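Long-range contacts in Pre-mRNA-processing-splicing factor 8 (Cryptococcus neoformans var. grubii serotype A, PDB 6MX6), which carries within it an intein, the protein-splicing element crystallised here, which probably excises itself from the spliceosomal precursor and joins the flanking exteins: residues G47-Y52 / T152-F157; L51-T56 / E146-P151. All coordinates share one frame; numbering follows the deposited sequence.

Interaction 1 of 2, residues G47-Y52 / T152-F157; sequences GEERLY and TKWSGF
Trp154 lies over the backbone of Gly47, and its side chain can be followed outward from the strand. CB carries CG between the backbone N and the carbonyl carbon (chi1 57°), which swings the indole toward segment 47-52. CG and CD1 come up against the Gly47 carbonyl; CD1 also meets Leu51 CD2 at 4.0 Å, the two side chains crossing at about a right angle. Gly47 CA makes a CH-pi contact over the face of the five-membered ring, 3.7 Å from its centroid. At the indole nitrogen, NE1 gives a weak, bent hydrogen bond to Glu49 OE2 at 3.1 Å, the carboxylate standing almost perpendicular to the ring. Farther out, CE2 and CZ2 run over Gly47 CA and N, with the far end, CH2, still over Gly47 N, and the bare glycine lets the ring lie this flat on the chain. Val45 and Cys5 also touch the indole.

The backbones form an antiparallel pairing of strand 38-49 with strand 152-159 in the four-stranded sheet of a Hint-type (Hedgehog/intein) fold. Gly47 and Trp154 are a hydrogen-bonded pair, with Trp154 N to Gly47 O at 2.9 Å; Glu49 and Thr152 are a second, closed by Thr152 N to Glu49 O at 2.9 Å. Between them Glu48 and Lys153 form a non-hydrogen-bonded pair. On the face opposite the indole, Glu48 OE1 lies alongside the Lys153 chain, 4.0 Å from Lys153 CG, but the charged ends do not meet, Glu48 OE1 lying 5.3 Å from Lys153 NZ, so any attraction is probably weak. Beyond the paired strands the buried Leu51 turns back, and its CD1 packs 3.2 Å from Thr152 OG1. That hydroxyl donates to a water that also accepts from Leu51 N, and it is hydrogen-bonded to Gln7 NE2.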
loop_
_atom_site.group_PDB
_atom_site.type_symbol
_atom_site.label_atom_id
_atom_site.label_comp_id
_atom_site.label_asym_id
_atom_site.label_seq_id
_atom_site.Cartn_x
_atom_site.Cartn_y
_atom_site.Cartn_z
ATOM N N GLY A 47 -11.910 2.992 -10.802
ATOM C CA GLY A 47 -11.579 3.611 -12.070
ATOM C C GLY A 47 -10.653 2.713 -12.854
ATOM O O GLY A 47 -10.470 1.547 -12.515
ATOM N N GLU A 48 -10.076 3.281 -13.913
ATOM C CA GLU A 48 -9.191 2.539 -14.801
ATOM C C GLU A 48 -8.126 3.482 -15.335
ATOM O O GLU A 48 -8.463 4.511 -15.924
ATOM C CB GLU A 48 -9.972 1.916 -15.962
ATOM C CG GLU A 48 -9.094 1.170 -16.939
ATOM C CD GLU A 48 -9.872 0.228 -17.838
ATOM O OE1 GLU A 48 -11.111 0.145 -17.697
ATOM O OE2 GLU A 48 -9.236 -0.434 -18.686
ATOM N N GLU A 49 -6.855 3.132 -15.146
ATOM C CA GLU A 49 -5.798 4.006 -15.647
ATOM C C GLU A 49 -4.477 3.257 -15.625
ATOM O O GLU A 49 -4.376 2.152 -15.088
ATOM C CB GLU A 49 -5.690 5.301 -14.832
ATOM C CG GLU A 49 -5.254 5.105 -13.398
ATOM C CD GLU A 49 -5.511 6.336 -12.549
ATOM O OE1 GLU A 49 -4.537 6.911 -12.006
ATOM O OE2 GLU A 49 -6.690 6.734 -12.435
ATOM N N ARG A 50 -3.463 3.872 -16.229
ATOM C CA ARG A 50 -2.116 3.317 -16.157
ATOM C C ARG A 50 -1.584 3.457 -14.739
ATOM O O ARG A 50 -1.441 4.571 -14.231
ATOM C CB ARG A 50 -1.197 4.024 -17.152
ATOM C CG ARG A 50 -1.531 3.669 -18.585
ATOM C CD ARG A 50 -0.829 4.585 -19.560
ATOM N NE ARG A 50 0.593 4.257 -19.668
ATOM C CZ ARG A 50 1.426 4.827 -20.533
ATOM N NH1 ARG A 50 0.982 5.740 -21.381
ATOM N NH2 ARG A 50 2.701 4.462 -20.562
ATOM N N LEU A 51 -1.271 2.329 -14.108
ATOM C CA LEU A 51 -0.838 2.310 -12.720
ATOM C C LEU A 51 0.683 2.220 -12.639
ATOM O O LEU A 51 1.375 1.987 -13.630
ATOM C CB LEU A 51 -1.483 1.134 -11.982
ATOM C CG LEU A 51 -3.011 1.092 -12.070
ATOM C CD1 LEU A 51 -3.558 -0.136 -11.331
ATOM C CD2 LEU A 51 -3.574 2.370 -11.481
ATOM N N TYR A 52 1.197 2.393 -11.430
ATOM C CA TYR A 52 2.610 2.201 -11.150
ATOM C C TYR A 52 2.799 0.842 -10.502
ATOM O O TYR A 52 2.053 0.487 -9.586
ATOM C CB TYR A 52 3.142 3.289 -10.222
ATOM C CG TYR A 52 3.407 4.559 -10.972
ATOM C CD1 TYR A 52 2.385 5.465 -11.219
ATOM C CD2 TYR A 52 4.661 4.827 -11.472
ATOM C CE1 TYR A 52 2.626 6.626 -11.932
ATOM C CE2 TYR A 52 4.915 5.979 -12.183
ATOM C CZ TYR A 52 3.899 6.875 -12.407
ATOM O OH TYR A 52 4.174 8.014 -13.117
ATOM N N THR A 152 -5.305 -0.333 -16.298
ATOM C CA THR A 152 -5.961 -1.448 -15.636
ATOM C C THR A 152 -6.901 -0.895 -14.574
ATOM O O THR A 152 -6.797 0.264 -14.161
ATOM C CB THR A 152 -4.958 -2.438 -15.007
ATOM O OG1 THR A 152 -4.184 -1.778 -14.004
ATOM C CG2 THR A 152 -4.008 -3.016 -16.067
ATOM N N LYS A 153 -7.832 -1.745 -14.140
ATOM C CA LYS A 153 -8.851 -1.316 -13.198
ATOM C C LYS A 153 -8.291 -1.259 -11.789
ATOM O O LYS A 153 -7.494 -2.112 -11.383
ATOM C CB LYS A 153 -10.052 -2.267 -13.232
ATOM C CG LYS A 153 -10.823 -2.204 -14.528
ATOM C CD LYS A 153 -11.986 -3.203 -14.531
ATOM C CE LYS A 153 -12.780 -3.099 -15.825
ATOM N NZ LYS A 153 -14.102 -3.776 -15.731
ATOM N N TRP A 154 -8.729 -0.255 -11.044
ATOM C CA TRP A 154 -8.333 -0.054 -9.665
ATOM C C TRP A 154 -9.565 0.246 -8.822
ATOM O O TRP A 154 -10.606 0.693 -9.329
ATOM C CB TRP A 154 -7.324 1.101 -9.522
ATOM C CG TRP A 154 -7.806 2.425 -10.070
ATOM C CD1 TRP A 154 -7.541 2.938 -11.303
ATOM C CD2 TRP A 154 -8.629 3.401 -9.402
ATOM N NE1 TRP A 154 -8.132 4.174 -11.444
ATOM C CE2 TRP A 154 -8.804 4.479 -10.292
ATOM C CE3 TRP A 154 -9.231 3.466 -8.143
ATOM C CZ2 TRP A 154 -9.562 5.608 -9.964
ATOM C CZ3 TRP A 154 -9.976 4.589 -7.816
ATOM C CH2 TRP A 154 -10.135 5.642 -8.722
ATOM N N SER A 155 -9.401 0.036 -7.516
ATOM C CA SER A 155 -10.422 0.315 -6.518
ATOM C C SER A 155 -9.768 1.017 -5.340
ATOM O O SER A 155 -8.630 0.705 -4.963
ATOM C CB SER A 155 -11.125 -0.969 -6.063
ATOM O OG SER A 155 -11.698 -1.657 -7.165
ATOM N N GLY A 156 -10.490 1.984 -4.774
ATOM C CA GLY A 156 -9.996 2.735 -3.641
ATOM C C GLY A 156 -11.096 2.930 -2.614
ATOM O O GLY A 156 -12.275 2.712 -2.885
ATOM N N PHE A 157 -10.678 3.330 -1.420
ATOM C CA PHE A 157 -11.591 3.641 -0.328
ATOM C C PHE A 157 -10.792 4.382 0.730
ATOM O O PHE A 157 -9.561 4.426 0.688
ATOM C CB PHE A 157 -12.268 2.388 0.252
ATOM C CG PHE A 157 -11.326 1.238 0.514
ATOM C CD1 PHE A 157 -10.388 1.307 1.529
ATOM C CD2 PHE A 157 -11.403 0.077 -0.241
ATOM C CE1 PHE A 157 -9.531 0.243 1.780
ATOM C CE2 PHE A 157 -10.543 -0.988 -0.003
ATOM C CZ PHE A 157 -9.609 -0.901 1.010
HETATM O O HOH W 1 -1.812 -0.369 -15.333
#

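Interaction 2 of 2, residues L51-T56 / E146-P151; sequences LYRIKT and ELEEEP
Arg53 and Glu148 meet with their flat ends inclined, the guanidinium and carboxylate planes 47° apart. The arginine grips side-on: NE and NH2 both turn to the single oxygen Glu148 OE2, which sits at the edge of the guanidinium, near its plane. Arg53 NE lies 2.9 Å from Glu148 OE2, and NH2 approaches the same OE2 to 2.8 Å on the syn side, both from one face of the carboxylate. Neither bond is straight, as two donors share one acceptor. Arg53 runs extended as far as CD; a bend at chi3 (-60°) then turns its head to present this side. Arg53 NH1 has a second anionic partner, Asp62, so the guanidinium bridges two carboxylates and is probably fixed in its rotation. Glu148 OE1 takes a hydrogen bond from a water that also donates to Glu150 O and accepts from Leu51 N.

Here strand 52-56 pairs antiparallel with the end of strand 139-147, in the six-stranded sheet of the Hint-type intein fold. Arg53 and Glu146 form a hydrogen-bonded pair, with Arg53 N to Glu146 O at 2.9 Å. Two residues along, past the Tyr52-Leu147 pair, Glu148 N reaches Leu51 O at 2.8 Å, nearly in line with the carbonyl, and Glu148 CB and CG rest against that same oxygen.

Tyr52 and Leu147, the non-hydrogen-bonded pair, project to the other face of the sheet from Arg53. With CG swung anti to the backbone N (chi1 178°), the Leu147 chain crosses the tyrosine and lays CD1 over one ring face, displaced toward the rim, 3.6 Å from Tyr52 CE1. Leu147 CB takes the neighbouring stretch of ring, against CE2. Val103 and Val107 of helix 103-108 also touch Tyr52, bringing the helix against this aromatic.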
loop_
_atom_site.group_PDB
_atom_site.type_symbol
_atom_site.label_atom_id
_atom_site.label_comp_id
_atom_site.label_asym_id
_atom_site.label_seq_id
_atom_site.Cartn_x
_atom_site.Cartn_y
_atom_site.Cartn_z
ATOM N N LEU A 51 -1.271 2.329 -14.108
ATOM C CA LEU A 51 -0.838 2.310 -12.720
ATOM C C LEU A 51 0.683 2.220 -12.639
ATOM O O LEU A 51 1.375 1.987 -13.630
ATOM C CB LEU A 51 -1.483 1.134 -11.982
ATOM C CG LEU A 51 -3.011 1.092 -12.070
ATOM C CD1 LEU A 51 -3.558 -0.136 -11.331
ATOM C CD2 LEU A 51 -3.574 2.370 -11.481
ATOM N N TYR A 52 1.197 2.393 -11.430
ATOM C CA TYR A 52 2.610 2.201 -11.150
ATOM C C TYR A 52 2.799 0.842 -10.502
ATOM O O TYR A 52 2.053 0.487 -9.586
ATOM C CB TYR A 52 3.142 3.289 -10.222
ATOM C CG TYR A 52 3.407 4.559 -10.972
ATOM C CD1 TYR A 52 2.385 5.465 -11.219
ATOM C CD2 TYR A 52 4.661 4.827 -11.472
ATOM C CE1 TYR A 52 2.626 6.626 -11.932
ATOM C CE2 TYR A 52 4.915 5.979 -12.183
ATOM C CZ TYR A 52 3.899 6.875 -12.407
ATOM O OH TYR A 52 4.174 8.014 -13.117
ATOM N N ARG A 53 3.796 0.099 -10.980
ATOM C CA ARG A 53 4.177 -1.188 -10.407
ATOM C C ARG A 53 5.427 -0.994 -9.558
ATOM O O ARG A 53 6.452 -0.506 -10.054
ATOM C CB ARG A 53 4.428 -2.222 -11.508
ATOM C CG ARG A 53 4.879 -3.591 -10.970
ATOM C CD ARG A 53 5.014 -4.629 -12.073
ATOM N NE ARG A 53 3.731 -4.813 -12.741
ATOM C CZ ARG A 53 2.805 -5.682 -12.353
ATOM N NH1 ARG A 53 3.036 -6.490 -11.322
ATOM N NH2 ARG A 53 1.647 -5.754 -13.008
ATOM N N ILE A 54 5.340 -1.379 -8.288
ATOM C CA ILE A 54 6.447 -1.323 -7.343
ATOM C C ILE A 54 6.901 -2.747 -7.078
ATOM O O ILE A 54 6.102 -3.593 -6.644
ATOM C CB ILE A 54 6.043 -0.625 -6.035
ATOM C CG1 ILE A 54 5.548 0.785 -6.336
ATOM C CG2 ILE A 54 7.234 -0.586 -5.068
ATOM C CD1 ILE A 54 4.830 1.456 -5.170
ATOM N N LYS A 55 8.181 -3.012 -7.351
ATOM C CA LYS A 55 8.811 -4.301 -7.088
ATOM C C LYS A 55 9.878 -4.142 -6.017
ATOM O O LYS A 55 10.679 -3.197 -6.061
ATOM C CB LYS A 55 9.472 -4.876 -8.346
ATOM C CG LYS A 55 8.535 -5.196 -9.503
ATOM C CD LYS A 55 9.337 -5.761 -10.666
ATOM C CE LYS A 55 8.543 -6.776 -11.470
ATOM N NZ LYS A 55 8.128 -7.936 -10.647
ATOM N N THR A 56 9.917 -5.108 -5.099
ATOM C CA THR A 56 10.891 -5.133 -4.020
ATOM C C THR A 56 12.006 -6.124 -4.334
ATOM O O THR A 56 11.849 -7.036 -5.148
ATOM C CB THR A 56 10.218 -5.499 -2.690
ATOM O OG1 THR A 56 9.477 -6.719 -2.836
ATOM C CG2 THR A 56 9.262 -4.373 -2.246
ATOM N N GLU A 146 7.754 1.610 -11.716
ATOM C CA GLU A 146 7.634 1.955 -13.128
ATOM C C GLU A 146 6.181 2.163 -13.503
ATOM O O GLU A 146 5.309 1.446 -13.020
ATOM C CB GLU A 146 8.225 0.863 -14.033
ATOM C CG GLU A 146 9.732 0.612 -13.884
ATOM C CD GLU A 146 10.580 1.777 -14.384
ATOM O OE1 GLU A 146 10.045 2.666 -15.081
ATOM O OE2 GLU A 146 11.792 1.797 -14.084
ATOM N N LEU A 147 5.931 3.116 -14.398
ATOM C CA LEU A 147 4.588 3.297 -14.928
ATOM C C LEU A 147 4.270 2.177 -15.907
ATOM O O LEU A 147 5.083 1.853 -16.780
ATOM C CB LEU A 147 4.476 4.657 -15.621
ATOM C CG LEU A 147 3.137 4.995 -16.285
ATOM C CD1 LEU A 147 2.077 5.304 -15.247
ATOM C CD2 LEU A 147 3.309 6.171 -17.238
ATOM N N GLU A 148 3.095 1.573 -15.758
ATOM C CA GLU A 148 2.685 0.511 -16.664
ATOM C C GLU A 148 2.192 1.081 -17.986
ATOM O O GLU A 148 1.680 2.200 -18.057
ATOM C CB GLU A 148 1.600 -0.342 -16.027
ATOM C CG GLU A 148 2.099 -1.103 -14.839
ATOM C CD GLU A 148 1.307 -2.350 -14.634
ATOM O OE1 GLU A 148 0.065 -2.231 -14.603
ATOM O OE2 GLU A 148 1.915 -3.439 -14.527
ATOM N N GLU A 149 2.352 0.296 -19.049
ATOM C CA GLU A 149 2.111 0.842 -20.377
ATOM C C GLU A 149 0.662 0.737 -20.834
ATOM O O GLU A 149 0.325 1.299 -21.881
ATOM C CB GLU A 149 3.005 0.156 -21.405
ATOM C CG GLU A 149 2.691 -1.293 -21.609
ATOM C CD GLU A 149 3.623 -1.917 -22.615
ATOM O OE1 GLU A 149 3.688 -1.415 -23.766
ATOM O OE2 GLU A 149 4.310 -2.886 -22.237
ATOM N N GLU A 150 -0.194 0.042 -20.092
ATOM C CA GLU A 150 -1.605 -0.054 -20.446
ATOM C C GLU A 150 -2.453 0.131 -19.205
ATOM O O GLU A 150 -2.036 -0.245 -18.100
ATOM C CB GLU A 150 -1.931 -1.408 -21.103
ATOM C CG GLU A 150 -1.326 -1.588 -22.493
ATOM C CD GLU A 150 -2.123 -0.913 -23.619
ATOM O OE1 GLU A 150 -2.963 -0.017 -23.357
ATOM O OE2 GLU A 150 -1.896 -1.282 -24.792
ATOM N N PRO A 151 -3.657 0.700 -19.343
ATOM C CA PRO A 151 -4.507 0.945 -18.177
ATOM C C PRO A 151 -5.083 -0.338 -17.610
ATOM O O PRO A 151 -5.350 -1.300 -18.335
ATOM C CB PRO A 151 -5.632 1.834 -18.724
ATOM C CG PRO A 151 -5.233 2.208 -20.106
ATOM C CD PRO A 151 -4.288 1.161 -20.593
HETATM O O HOH W 1 -1.812 -0.369 -15.333
#

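Interactions 1 and 2 lie near the surface, their centres about 11 Å apart, and join consecutive strands to consecutive strands: 38-49 with 152-159 in the four-stranded sheet, 52-56 with 139-147 in the six-stranded one. Both connecting turns thus pass between sheets side by side. Leu51, the buried residue common to both, packs on Thr152 and Trp154 in interaction 1 and supplies a carbonyl acceptor in interaction 2; one water serves both contacts. Arg50 NE, probably hydrogen-bonded to Glu148 O, adds another tie. Their chemistry differs: in 47-52/152-157 an indole rests on a bare glycine backbone, whereas 51-56/146-151 sets a salt bridge on one face and aliphatic-aromatic packing on the other.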